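Local coordinates for protein geranyltranstransferase (Methylococcus capsulatus, PDB 3TS7) that probably synthesises farnesyl diphosphate by magnesium-dependent chain elongation of isoprenoid diphosphates, as a member of the FPP/GGPP synthase family, at residues 233-238 against 264-269. Residues are numbered along the deposited sequence; the frame is centred on the assembly and turned at random.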
ATOM      1  N   ASP B 233     -31.095  -6.371   4.023  1.00 53.58           N
ATOM      2  CA  ASP B 233     -30.908  -7.715   3.478  1.00 56.24           C
ATOM      3  C   ASP B 233     -31.897  -8.733   4.057  1.00 58.13           C
ATOM      4  O   ASP B 233     -32.511  -9.493   3.303  1.00 58.14           O
ATOM      5  CB  ASP B 233     -29.476  -8.194   3.740  1.00 56.82           C
ATOM      6  CG  ASP B 233     -28.516  -7.803   2.641  1.00 59.80           C
ATOM      7  OD1 ASP B 233     -28.921  -7.089   1.698  1.00 62.69           O
ATOM      8  OD2 ASP B 233     -27.345  -8.221   2.721  1.00 61.55           O
ATOM      9  N   GLU B 234     -32.034  -8.743   5.388  1.00 56.51           N
ATOM     10  CA  GLU B 234     -32.953  -9.637   6.096  1.00 60.49           C
ATOM     11  C   GLU B 234     -34.405  -9.373   5.702  1.00 66.41           C
ATOM     12  O   GLU B 234     -35.161 -10.313   5.443  1.00 67.19           O
ATOM     13  CB  GLU B 234     -32.769  -9.512   7.613  1.00 62.10           C
ATOM     14  CG  GLU B 234     -33.995  -9.886   8.474  1.00 61.88           C
ATOM     15  CD  GLU B 234     -34.197 -11.378   8.646  1.00 82.87           C
ATOM     16  OE1 GLU B 234     -33.262 -12.156   8.361  1.00 89.94           O
ATOM     17  OE2 GLU B 234     -35.298 -11.775   9.083  1.00 84.27           O
ATOM     18  N   GLU B 235     -34.774  -8.096   5.641  1.00 68.21           N
ATOM     19  CA  GLU B 235     -36.104  -7.681   5.202  1.00 73.90           C
ATOM     20  C   GLU B 235     -36.388  -8.011   3.741  1.00 78.19           C
ATOM     21  O   GLU B 235     -37.531  -8.301   3.390  1.00 82.88           O
ATOM     22  CB  GLU B 235     -36.313  -6.183   5.437  1.00 70.59           C
ATOM     23  CG  GLU B 235     -36.756  -5.841   6.846  1.00 67.10           C
ATOM     24  CD  GLU B 235     -36.463  -4.400   7.222  1.00 68.67           C
ATOM     25  OE1 GLU B 235     -36.591  -4.074   8.417  1.00 74.77           O
ATOM     26  OE2 GLU B 235     -36.102  -3.594   6.336  1.00 70.40           O
ATOM     27  N   SER B 236     -35.357  -7.977   2.899  1.00 79.76           N
ATOM     28  CA  SER B 236     -35.530  -8.223   1.471  1.00 84.07           C
ATOM     29  C   SER B 236     -35.935  -9.667   1.151  1.00 88.28           C
ATOM     30  O   SER B 236     -36.951  -9.890   0.485  1.00 88.46           O
ATOM     31  CB  SER B 236     -34.277  -7.834   0.693  1.00 83.18           C
ATOM     32  OG  SER B 236     -34.626  -7.432  -0.615  1.00 89.69           O
ATOM     33  N   ASP B 237     -35.162 -10.640   1.638  1.00 90.25           N
ATOM     34  CA  ASP B 237     -35.458 -12.048   1.351  1.00 93.19           C
ATOM     35  C   ASP B 237     -36.666 -12.619   2.120  1.00 94.95           C
ATOM     36  O   ASP B 237     -37.248 -13.616   1.695  1.00 97.50           O
ATOM     37  CB  ASP B 237     -34.212 -12.944   1.475  1.00 91.69           C
ATOM     38  CG  ASP B 237     -33.547 -12.866   2.843  1.00 93.13           C
ATOM     39  OD1 ASP B 237     -34.168 -13.257   3.855  1.00 92.95           O
ATOM     40  OD2 ASP B 237     -32.376 -12.443   2.901  1.00 93.62           O
ATOM     41  N   THR B 238     -37.045 -11.985   3.229  1.00 94.15           N
ATOM     42  CA  THR B 238     -38.235 -12.406   3.982  1.00 93.09           C
ATOM     43  C   THR B 238     -39.485 -11.576   3.642  1.00 94.18           C
ATOM     44  O   THR B 238     -40.450 -11.564   4.407  1.00 96.13           O
ATOM     45  CB  THR B 238     -38.004 -12.426   5.526  1.00 93.41           C
ATOM     46  OG1 THR B 238     -37.689 -11.111   5.994  1.00 93.65           O
ATOM     47  CG2 THR B 238     -36.881 -13.391   5.916  1.00 91.04           C
ATOM     48  N   GLY B 264     -33.733  -6.717  17.797  1.00 41.99           N
ATOM     49  CA  GLY B 264     -32.456  -6.493  18.472  1.00 42.16           C
ATOM     50  C   GLY B 264     -31.424  -5.799  17.577  1.00 40.64           C
ATOM     51  O   GLY B 264     -30.668  -4.955  18.046  1.00 41.49           O
ATOM     52  N   ALA B 265     -31.388  -6.178  16.300  1.00 42.95           N
ATOM     53  CA  ALA B 265     -30.521  -5.540  15.303  1.00 43.06           C
ATOM     54  C   ALA B 265     -30.941  -4.091  15.055  1.00 42.30           C
ATOM     55  O   ALA B 265     -30.110  -3.187  15.098  1.00 37.67           O
ATOM     56  CB  ALA B 265     -30.535  -6.324  14.004  1.00 47.69           C
ATOM     57  N   LYS B 266     -32.233  -3.880  14.839  1.00 43.25           N
ATOM     58  CA  LYS B 266     -32.809  -2.527  14.735  1.00 43.20           C
ATOM     59  C   LYS B 266     -32.484  -1.628  15.900  1.00 42.53           C
ATOM     60  O   LYS B 266     -32.094  -0.487  15.683  1.00 41.01           O
ATOM     61  CB  LYS B 266     -34.316  -2.584  14.533  1.00 46.79           C
ATOM     62  CG  LYS B 266     -34.693  -2.909  13.118  1.00 41.58           C
ATOM     63  CD  LYS B 266     -36.186  -2.884  12.934  1.00 46.07           C
ATOM     64  CE  LYS B 266     -36.511  -3.277  11.519  1.00 53.84           C
ATOM     65  NZ  LYS B 266     -37.954  -3.571  11.324  1.00 64.55           N
ATOM     66  N   GLU B 267     -32.625  -2.143  17.122  1.00 40.51           N
ATOM     67  CA  GLU B 267     -32.308  -1.384  18.342  1.00 41.13           C
ATOM     68  C   GLU B 267     -30.824  -1.081  18.486  1.00 41.26           C
ATOM     69  O   GLU B 267     -30.444  -0.003  18.969  1.00 37.85           O
ATOM     70  CB  GLU B 267     -32.775  -2.149  19.584  1.00 45.73           C
ATOM     71  CG  GLU B 267     -32.575  -1.413  20.920  1.00 61.88           C
ATOM     72  CD  GLU B 267     -32.592  -2.351  22.120  1.00 85.90           C
ATOM     73  OE1 GLU B 267     -31.644  -2.291  22.935  1.00 92.93           O
ATOM     74  OE2 GLU B 267     -33.548  -3.152  22.244  1.00 91.38           O
ATOM     75  N   LYS B 268     -29.983  -2.051  18.127  1.00 38.14           N
ATOM     76  CA  LYS B 268     -28.532  -1.843  18.164  1.00 40.21           C
ATOM     77  C   LYS B 268     -28.070  -0.718  17.214  1.00 34.16           C
ATOM     78  O   LYS B 268     -27.250   0.113  17.604  1.00 37.78           O
ATOM     79  CB  LYS B 268     -27.755  -3.134  17.850  1.00 38.65           C
ATOM     80  CG  LYS B 268     -26.305  -3.066  18.309  1.00 37.35           C
ATOM     81  CD  LYS B 268     -26.042  -3.908  19.553  1.00 65.89           C
ATOM     82  CE  LYS B 268     -26.665  -3.340  20.825  1.00 55.07           C
ATOM     83  NZ  LYS B 268     -25.759  -3.511  21.990  1.00 64.79           N
ATOM     84  N   ALA B 269     -28.585  -0.708  15.987  1.00 30.31           N
ATOM     85  CA  ALA B 269     -28.254   0.375  15.030  1.00 36.04           C
ATOM     86  C   ALA B 269     -28.702   1.741  15.571  1.00 40.70           C
ATOM     87  O   ALA B 269     -27.934   2.711  15.567  1.00 39.87           O
ATOM     88  CB  ALA B 269     -28.887   0.112  13.698  1.00 30.08           C
TER
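Glu235 and Lys266 set their CG atoms in the same way, each anti to its own carbonyl carbon and beside the backbone N (chi1 -84° and -79°), and beyond CG both chains run extended. Coming from opposite directions, these extended chains span the 11.3 Å between the CA atoms of Glu235 and Lys266. They make a surface salt bridge between two helices of the all-alpha isoprenoid synthase fold, joining the C-terminal end of helix 208-237 to the first turns of helix 262-279.

The carboxylate uses one oxygen: Glu235 OE1 lies 3.2 Å from Lys266 NZ, whereas Glu235 OE2 stays 5.3 Å from that nitrogen. Lys266 CE comes equally close to Glu235 OE1, at 3.2 Å, because the acid meets the end of the lysine alongside its last bond. The angle CE-NZ-OE1 is accordingly only about 75°, too acute for a well-directed N-H, which fits an ion pair without a hydrogen bond. Just 60 Å² is buried in all, and the exposed lysine suggests an attraction weakened by solvent.

The same helices also touch through Ala265 and Lys266 on Ile231 and through Glu235 on Leu262, probably by the aliphatic parts of the two charged side chains. Glu235 lies two residues beyond the DDxxD sequence of helix 208-237, the second aspartate-rich motif of this family.

Thr238 is the first residue to leave helical geometry after that helix; its OG1 donates to the carbonyl O of Glu234 at 2.7 Å, tilted out of the carbonyl plane.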